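Side-chain contacts in uncharacterized protein (PDB 4WVA), which hydrolyses mannosylglycerate, a solute made under osmotic stress, to mannose and glycerate, and glucosylglycerate to glucose and glycerate with similar efficiency: residues 198-201 with 202-205; 320-323 with 324-328; 348-352 with 353-357. All coordinates share one frame; numbering follows the deposited sequence.

Contact 1 (198-201 with 202-205)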
loop_
_atom_site.group_PDB
_atom_site.type_symbol
_atom_site.label_atom_id
_atom_site.label_comp_id
_atom_site.label_asym_id
_atom_site.label_seq_id
_atom_site.Cartn_x
_atom_site.Cartn_y
_atom_site.Cartn_z
ATOM N N ARG A 198 14.891 23.332 29.359
ATOM C CA ARG A 198 13.741 22.560 29.830
ATOM C C ARG A 198 12.402 23.226 29.495
ATOM O O ARG A 198 12.363 24.408 29.127
ATOM C CB ARG A 198 13.844 22.406 31.349
ATOM C CG ARG A 198 15.037 21.579 31.809
ATOM C CD ARG A 198 14.904 20.095 31.441
ATOM N NE ARG A 198 13.726 19.474 32.057
ATOM C CZ ARG A 198 13.334 18.217 31.839
ATOM N NH1 ARG A 198 14.040 17.446 31.019
ATOM N NH2 ARG A 198 12.243 17.736 32.439
ATOM N N PRO A 199 11.290 22.470 29.636
ATOM C CA PRO A 199 9.986 23.120 29.487
ATOM C C PRO A 199 9.846 24.265 30.478
ATOM O O PRO A 199 10.432 24.217 31.560
ATOM C CB PRO A 199 8.986 22.009 29.836
ATOM C CG PRO A 199 9.726 20.736 29.591
ATOM C CD PRO A 199 11.146 21.044 29.990
ATOM N N ARG A 200 9.092 25.279 30.080
ATOM C CA ARG A 200 8.867 26.452 30.929
ATOM C C ARG A 200 7.843 26.203 32.020
ATOM O O ARG A 200 7.160 25.185 32.046
ATOM C CB ARG A 200 8.415 27.611 30.068
ATOM C CG ARG A 200 9.457 28.053 29.076
ATOM C CD ARG A 200 8.945 29.218 28.267
ATOM N NE ARG A 200 9.749 29.464 27.069
ATOM C CZ ARG A 200 10.514 30.529 26.852
ATOM N NH1 ARG A 200 10.603 31.504 27.752
ATOM N NH2 ARG A 200 11.184 30.639 25.708
ATOM N N LYS A 201 7.722 27.160 32.935
ATOM C CA LYS A 201 6.710 27.066 33.973
ATOM C C LYS A 201 5.296 26.837 33.415
ATOM O O LYS A 201 4.522 26.056 33.962
ATOM C CB LYS A 201 6.712 28.348 34.819
ATOM C CG LYS A 201 5.575 28.392 35.824
ATOM C CD LYS A 201 5.665 29.629 36.707
ATOM C CE LYS A 201 4.593 29.617 37.786
ATOM N NZ LYS A 201 3.218 29.655 37.218
ATOM N N GLU A 202 4.964 27.549 32.351
ATOM C CA GLU A 202 3.615 27.512 31.778
ATOM C C GLU A 202 3.320 26.130 31.206
ATOM O O GLU A 202 2.194 25.645 31.253
ATOM C CB GLU A 202 3.485 28.569 30.680
ATOM C CG GLU A 202 3.501 30.017 31.177
ATOM C CD GLU A 202 4.863 30.496 31.671
ATOM O OE1 GLU A 202 5.915 29.978 31.217
ATOM O OE2 GLU A 202 4.878 31.393 32.544
ATOM N N ASP A 203 4.361 25.481 30.698
ATOM C CA ASP A 203 4.248 24.079 30.263
ATOM C C ASP A 203 3.976 23.149 31.437
ATOM O O ASP A 203 2.984 22.409 31.451
ATOM C CB ASP A 203 5.528 23.619 29.563
ATOM C CG ASP A 203 5.854 24.434 28.356
ATOM O OD1 ASP A 203 5.040 24.479 27.431
ATOM O OD2 ASP A 203 6.926 25.038 28.331
ATOM N N TYR A 204 4.844 23.182 32.448
ATOM C CA TYR A 204 4.635 22.330 33.607
ATOM C C TYR A 204 3.303 22.559 34.311
ATOM O O TYR A 204 2.691 21.615 34.775
ATOM C CB TYR A 204 5.782 22.421 34.615
ATOM C CG TYR A 204 6.800 21.315 34.448
ATOM C CD1 TYR A 204 6.803 20.196 35.270
ATOM C CD2 TYR A 204 7.773 21.415 33.477
ATOM C CE1 TYR A 204 7.756 19.193 35.101
ATOM C CE2 TYR A 204 8.717 20.423 33.294
ATOM C CZ TYR A 204 8.719 19.328 34.107
ATOM O OH TYR A 204 9.684 18.356 33.911
ATOM N N ASP A 205 2.847 23.810 34.382
ATOM C CA ASP A 205 1.549 24.085 34.995
ATOM C C ASP A 205 0.451 23.250 34.340
ATOM O O ASP A 205 -0.387 22.646 35.012
ATOM C CB ASP A 205 1.200 25.568 34.859
ATOM C CG ASP A 205 1.958 26.453 35.842
ATOM O OD1 ASP A 205 2.621 25.930 36.767
ATOM O OD2 ASP A 205 1.889 27.690 35.673
HETATM O O HOH W 1 2.618 27.156 39.270
#
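Tyr204 sets the CE2 edge of its ring against the pyrrolidine of Pro199, where CE2 lies 3.8 Å from Pro199 CB, with Pro199 CG only slightly farther off. The proline therefore borders the ring near its plane and leaves the phenol end pointing on toward Arg198. There Arg198 NH2 donates to Tyr204 OH at 3.0 Å, with an N-H...O angle of 137°, so the bond is bent. The hydroxyl sits at the guanidinium edge, while the guanidinium and ring planes are turned 46° apart, which rules out stacking. Arg198 is doubled back by bends at its second and third torsions; its strongest polar partner is Asp189, which forms a salt bridge with NE, and NH1 bonds to Tyr28 OH.

Nearer the helix start, Arg200 occupies the N-cap position. Asp203, three residues on, turns its carboxylate back so that OD2 accepts Arg200 N at 2.8 Å through the anti lone pair. Arg200 O in turn receives Tyr204 N at 3.1 Å, the first of the regular helical bonds here. The guanidinium of Arg200 leads away to a salt bridge with Glu345.

Lys201 follows the helix surface instead. With CG anti to the backbone N (chi1 173°), its chain runs extended and bends only at the last torsion, where NZ forms a 2.8 Å salt bridge with Asp205 OD2 on the syn lone pair. A water donates to Asp205 OD1 and touches Lys201 NZ weakly, while Tyr185 OH also bonds OD1.

Asp203, at N3, thus makes one of the two bonds of a capping box, without the reciprocal side-chain bond: an N-terminal cap of helix 201-216, beside Arg198 of the probable substrate-binding site.

Contact 2 (320-323 with 324-328)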
loop_
_atom_site.group_PDB
_atom_site.type_symbol
_atom_site.label_atom_id
_atom_site.label_comp_id
_atom_site.label_asym_id
_atom_site.label_seq_id
_atom_site.Cartn_x
_atom_site.Cartn_y
_atom_site.Cartn_z
ATOM N N ALA A 320 12.569 13.655 2.071
ATOM C CA ALA A 320 14.022 13.754 1.862
ATOM C C ALA A 320 14.413 15.193 1.505
ATOM O O ALA A 320 15.391 15.724 2.022
ATOM C CB ALA A 320 14.489 12.794 0.793
ATOM N N GLN A 321 13.611 15.823 0.656
ATOM C CA GLN A 321 13.816 17.228 0.298
ATOM C C GLN A 321 13.693 18.133 1.509
ATOM O O GLN A 321 14.501 19.046 1.701
ATOM C CB GLN A 321 12.836 17.652 -0.801
ATOM C CG GLN A 321 13.132 16.960 -2.108
ATOM C CD GLN A 321 12.260 17.421 -3.261
ATOM O OE1 GLN A 321 11.067 17.638 -3.111
ATOM N NE2 GLN A 321 12.863 17.563 -4.423
ATOM N N GLU A 322 12.705 17.862 2.357
ATOM C CA GLU A 322 12.517 18.667 3.543
ATOM C C GLU A 322 13.702 18.521 4.502
ATOM O O GLU A 322 14.154 19.516 5.057
ATOM C CB GLU A 322 11.205 18.328 4.251
ATOM C CG GLU A 322 10.849 19.292 5.373
ATOM C CD GLU A 322 10.470 20.693 4.899
ATOM O OE1 GLU A 322 10.203 20.897 3.686
ATOM O OE2 GLU A 322 10.399 21.587 5.760
ATOM N N ALA A 323 14.199 17.297 4.701
ATOM C CA ALA A 323 15.356 17.092 5.560
ATOM C C ALA A 323 16.558 17.854 5.023
ATOM O O ALA A 323 17.295 18.478 5.779
ATOM C CB ALA A 323 15.705 15.628 5.692
ATOM N N GLU A 324 16.741 17.789 3.719
ATOM C CA GLU A 324 17.803 18.572 3.066
ATOM C C GLU A 324 17.609 20.073 3.341
ATOM O O GLU A 324 18.569 20.768 3.678
ATOM C CB GLU A 324 17.821 18.281 1.569
ATOM C CG GLU A 324 18.895 19.052 0.800
ATOM C CD GLU A 324 18.946 18.710 -0.682
ATOM O OE1 GLU A 324 18.683 17.535 -1.042
ATOM O OE2 GLU A 324 19.250 19.626 -1.493
ATOM N N ARG A 325 16.377 20.566 3.242
ATOM C CA ARG A 325 16.085 21.979 3.579
ATOM C C ARG A 325 16.504 22.340 4.994
ATOM O O ARG A 325 17.139 23.369 5.216
ATOM C CB ARG A 325 14.606 22.326 3.416
ATOM C CG ARG A 325 14.114 22.291 1.997
ATOM C CD ARG A 325 12.786 23.009 1.834
ATOM N NE ARG A 325 12.332 22.819 0.467
ATOM C CZ ARG A 325 11.598 21.791 0.042
ATOM N NH1 ARG A 325 11.162 20.852 0.886
ATOM N NH2 ARG A 325 11.272 21.720 -1.242
ATOM N N TRP A 326 16.178 21.480 5.960
ATOM C CA TRP A 326 16.550 21.754 7.348
ATOM C C TRP A 326 18.061 21.817 7.475
ATOM O O TRP A 326 18.587 22.632 8.237
ATOM C CB TRP A 326 15.945 20.726 8.313
ATOM C CG TRP A 326 14.469 20.780 8.374
ATOM C CD1 TRP A 326 13.624 21.403 7.488
ATOM C CD2 TRP A 326 13.622 20.146 9.349
ATOM N NE1 TRP A 326 12.313 21.207 7.869
ATOM C CE2 TRP A 326 12.289 20.443 9.006
ATOM C CE3 TRP A 326 13.871 19.376 10.494
ATOM C CZ2 TRP A 326 11.191 19.988 9.766
ATOM C CZ3 TRP A 326 12.782 18.946 11.257
ATOM C CH2 TRP A 326 11.466 19.254 10.889
ATOM N N GLY A 327 18.749 20.964 6.721
ATOM C CA GLY A 327 20.203 20.953 6.651
ATOM C C GLY A 327 20.843 22.170 5.994
ATOM O O GLY A 327 22.038 22.384 6.151
ATOM N N GLU A 328 20.066 22.974 5.281
ATOM C CA GLU A 328 20.558 24.259 4.746
ATOM C C GLU A 328 20.730 25.291 5.860
ATOM O O GLU A 328 21.446 26.279 5.686
ATOM C CB GLU A 328 19.591 24.833 3.703
ATOM C CG GLU A 328 19.405 23.986 2.444
ATOM C CD GLU A 328 18.454 24.621 1.441
ATOM O OE1 GLU A 328 17.745 25.588 1.801
ATOM O OE2 GLU A 328 18.396 24.170 0.279
HETATM O O HOH W 2 17.402 15.351 -0.195
HETATM O O HOH W 3 9.815 19.680 -2.115
#
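Glu322 stands between Arg325 and Trp326 and gives one carboxylate oxygen to each. Its plane is turned 83° from the indole and 45° from the guanidinium, so neither partner lies flat on it. Trp326 NE1 donates to Glu322 OE2 at 2.9 Å, and Arg325 NH1 meets Glu322 OE1 at 3.0 Å in a salt bridge. Both donors come from the anti side of their oxygen and are tilted out of the carboxylate plane. The reach depends on a bend at chi2 (69°), which lifts the carboxylate over toward the next turn; it also lays Glu322 CG 3.5 Å from Trp326 NE1. Lys298 forms a further salt bridge to OE2, so that this oxygen serves two donors.

These are i to i+3 and i to i+4 pairings on the last turns of helix 313-327, in an (alpha/alpha)6-barrel protein, and the backbone bond from Trp326 N to Glu322 O, 3.0 Å long, joins the same two residues. Were Glu322 replaced by an alanine, the indole N-H of Trp326 would probably lose this acceptor, and Arg325 and Lys298 their shared carboxylate.

Trp326 also meets Phe303 edge-to-face, and Ala323 packs on Phe303 and on Leu374 of helix 372-389. On the more exposed flank, the extended Arg325 chain carries its guanidinium back alongside Gln321. A water in the guanidinium plane accepts from Arg325 NH2 at 2.7 Å and donates to Gln321 OE1 at 2.6 Å. A second water bonds Glu324 OE1 at 2.7 Å and reaches Ala320 O weakly.

Contact 3 (348-352 with 353-357)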
loop_
_atom_site.group_PDB
_atom_site.type_symbol
_atom_site.label_atom_id
_atom_site.label_comp_id
_atom_site.label_asym_id
_atom_site.label_seq_id
_atom_site.Cartn_x
_atom_site.Cartn_y
_atom_site.Cartn_z
ATOM N N ARG A 348 16.286 24.316 23.628
ATOM C CA ARG A 348 15.189 23.992 24.546
ATOM C C ARG A 348 14.447 22.702 24.198
ATOM O O ARG A 348 13.341 22.743 23.645
ATOM C CB ARG A 348 14.193 25.150 24.713
ATOM C CG ARG A 348 13.355 24.987 25.972
ATOM C CD ARG A 348 12.268 26.024 26.124
ATOM N NE ARG A 348 12.812 27.361 26.351
ATOM C CZ ARG A 348 13.159 27.852 27.542
ATOM N NH1 ARG A 348 13.056 27.140 28.663
ATOM N NH2 ARG A 348 13.630 29.088 27.608
ATOM N N TYR A 349 15.087 21.576 24.516
ATOM C CA TYR A 349 14.422 20.283 24.666
ATOM C C TYR A 349 13.894 19.800 23.307
ATOM O O TYR A 349 14.700 19.452 22.452
ATOM C CB TYR A 349 13.344 20.382 25.768
ATOM C CG TYR A 349 12.966 19.118 26.512
ATOM C CD1 TYR A 349 13.876 18.090 26.742
ATOM C CD2 TYR A 349 11.710 18.989 27.082
ATOM C CE1 TYR A 349 13.523 16.960 27.472
ATOM C CE2 TYR A 349 11.357 17.874 27.804
ATOM C CZ TYR A 349 12.257 16.850 27.991
ATOM O OH TYR A 349 11.894 15.729 28.727
ATOM N N TRP A 350 12.573 19.772 23.112
ATOM C CA TRP A 350 11.991 19.327 21.826
ATOM C C TRP A 350 11.600 20.439 20.858
ATOM O O TRP A 350 10.859 20.206 19.909
ATOM C CB TRP A 350 10.801 18.399 22.122
ATOM C CG TRP A 350 11.209 17.100 22.710
ATOM C CD1 TRP A 350 11.240 16.772 24.011
ATOM C CD2 TRP A 350 11.653 15.945 21.991
ATOM N NE1 TRP A 350 11.672 15.483 24.178
ATOM C CE2 TRP A 350 11.932 14.949 22.944
ATOM C CE3 TRP A 350 11.826 15.656 20.637
ATOM C CZ2 TRP A 350 12.385 13.685 22.590
ATOM C CZ3 TRP A 350 12.302 14.401 20.286
ATOM C CH2 TRP A 350 12.559 13.431 21.251
ATOM N N ARG A 351 12.138 21.645 21.053
ATOM C CA ARG A 351 11.798 22.779 20.225
ATOM C C ARG A 351 12.927 23.178 19.271
ATOM O O ARG A 351 12.984 24.312 18.818
ATOM C CB ARG A 351 11.395 23.955 21.137
ATOM C CG ARG A 351 10.298 23.558 22.110
ATOM C CD ARG A 351 9.841 24.713 22.972
ATOM N NE ARG A 351 9.077 25.720 22.250
ATOM C CZ ARG A 351 7.755 25.714 22.073
ATOM N NH1 ARG A 351 6.995 24.708 22.507
ATOM N NH2 ARG A 351 7.183 26.746 21.446
ATOM N N GLY A 352 13.814 22.237 18.936
ATOM C CA GLY A 352 14.946 22.545 18.049
ATOM C C GLY A 352 16.144 21.609 18.158
ATOM O O GLY A 352 16.738 21.238 17.137
ATOM N N PRO A 353 16.536 21.240 19.387
ATOM C CA PRO A 353 17.683 20.346 19.532
ATOM C C PRO A 353 17.590 19.002 18.780
ATOM O O PRO A 353 16.498 18.517 18.489
ATOM C CB PRO A 353 17.734 20.103 21.033
ATOM C CG PRO A 353 17.232 21.373 21.605
ATOM C CD PRO A 353 16.080 21.740 20.703
ATOM N N VAL A 354 18.767 18.456 18.475
ATOM C CA VAL A 354 18.954 17.153 17.837
ATOM C C VAL A 354 18.904 16.063 18.895
ATOM O O VAL A 354 19.523 16.158 19.970
ATOM C CB VAL A 354 20.317 17.076 17.098
ATOM C CG1 VAL A 354 20.591 15.674 16.554
ATOM C CG2 VAL A 354 20.388 18.078 15.942
ATOM N N TRP A 355 18.172 15.004 18.588
ATOM C CA TRP A 355 18.013 13.859 19.472
ATOM C C TRP A 355 18.490 12.600 18.779
ATOM O O TRP A 355 18.147 12.319 17.633
ATOM C CB TRP A 355 16.552 13.676 19.864
ATOM C CG TRP A 355 16.010 14.751 20.771
ATOM C CD1 TRP A 355 15.689 16.033 20.442
ATOM C CD2 TRP A 355 15.714 14.603 22.153
ATOM N NE1 TRP A 355 15.215 16.705 21.552
ATOM C CE2 TRP A 355 15.212 15.845 22.614
ATOM C CE3 TRP A 355 15.821 13.541 23.053
ATOM C CZ2 TRP A 355 14.804 16.038 23.926
ATOM C CZ3 TRP A 355 15.433 13.733 24.355
ATOM C CH2 TRP A 355 14.921 14.974 24.784
ATOM N N ILE A 356 19.240 11.793 19.503
ATOM C CA ILE A 356 19.860 10.634 18.886
ATOM C C ILE A 356 18.844 9.556 18.511
ATOM O O ILE A 356 18.988 8.901 17.463
ATOM C CB ILE A 356 20.962 10.049 19.798
ATOM C CG1 ILE A 356 22.010 11.112 20.146
ATOM C CG2 ILE A 356 21.647 8.861 19.155
ATOM C CD1 ILE A 356 22.733 11.762 18.993
ATOM N N ASN A 357 17.854 9.313 19.367
ATOM C CA ASN A 357 16.856 8.294 19.055
ATOM C C ASN A 357 16.044 8.604 17.777
ATOM O O ASN A 357 15.733 7.700 16.983
ATOM C CB ASN A 357 15.926 8.036 20.246
ATOM C CG ASN A 357 14.995 9.198 20.534
ATOM O OD1 ASN A 357 15.391 10.361 20.477
ATOM N ND2 ASN A 357 13.747 8.886 20.862
#
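Ring stacking dominates: the indoles of Trp350 and Trp355 lie face to face, with the six-membered ring of Trp350 over the five-membered ring of Trp355. Their centroids are 3.6 Å apart and their planes only 10° from parallel. The approach is close, with Trp350 CE2 3.2 Å from Trp355 CZ2, and short contacts of this kind run across both bicycles. The two side chains cross at about a right angle. Tyr349 joins at an oblique angle, its plane 51° from that of Trp355, and its CD1 touches Trp355 CZ2 at 3.6 Å. Trp355 is stacked against Tyr394 as well.

The one hydrogen bond between 348-352 and 353-357 runs from Trp355 NE1 to Tyr349 O, 2.9 Å long. The oxygen lies close to the indole plane, yet the donor stands 50° above the carbonyl plane, so the bond does not follow a lone pair. Together with the stack it holds the indole in its rotation.

Backbone and apolar packing complete the bend. Pro353 leans on the same carbonyl, its CG 3.3 Å from Tyr349 O. The type II' turn from Arg348 to Arg351, closed by Arg351 N to Arg348 O at 3.1 Å, holds the tyrosine and tryptophan at its corners.

Outward, Tyr349 OH bonds Asp165, the probable proton donor, and the amine of a bound Tris, while Trp350 NE1 bonds a Tris hydroxyl. Tyr349 and Trp350 thus line the pocket where they probably bind substrate, with Trp355 backing Trp350 from the second shell, just ahead of helix 356-368 of the (alpha/alpha)6-barrel fold.

In the fold
Following the chain from the N terminus, contact 1 comes first, where the loop after helix 171-175 enters helix 201-216; contact 2 follows on helix 313-327, and contact 3 turns into helix 356-368. Each closes only a short local turn, so the three stand in series and none nests in or crosses another. In space, contacts 1 and 3 meet: Arg348 NH1 reaches Arg198 O at 2.9 Å, a probable hydrogen bond, and Pro199 CD packs on Tyr349 CD2 at 3.6 Å, which brings together two loops that probably both contribute to substrate binding. Contact 2 lies apart, its nearest atoms about 7 Å from contact 3 and about 18 Å from contact 1.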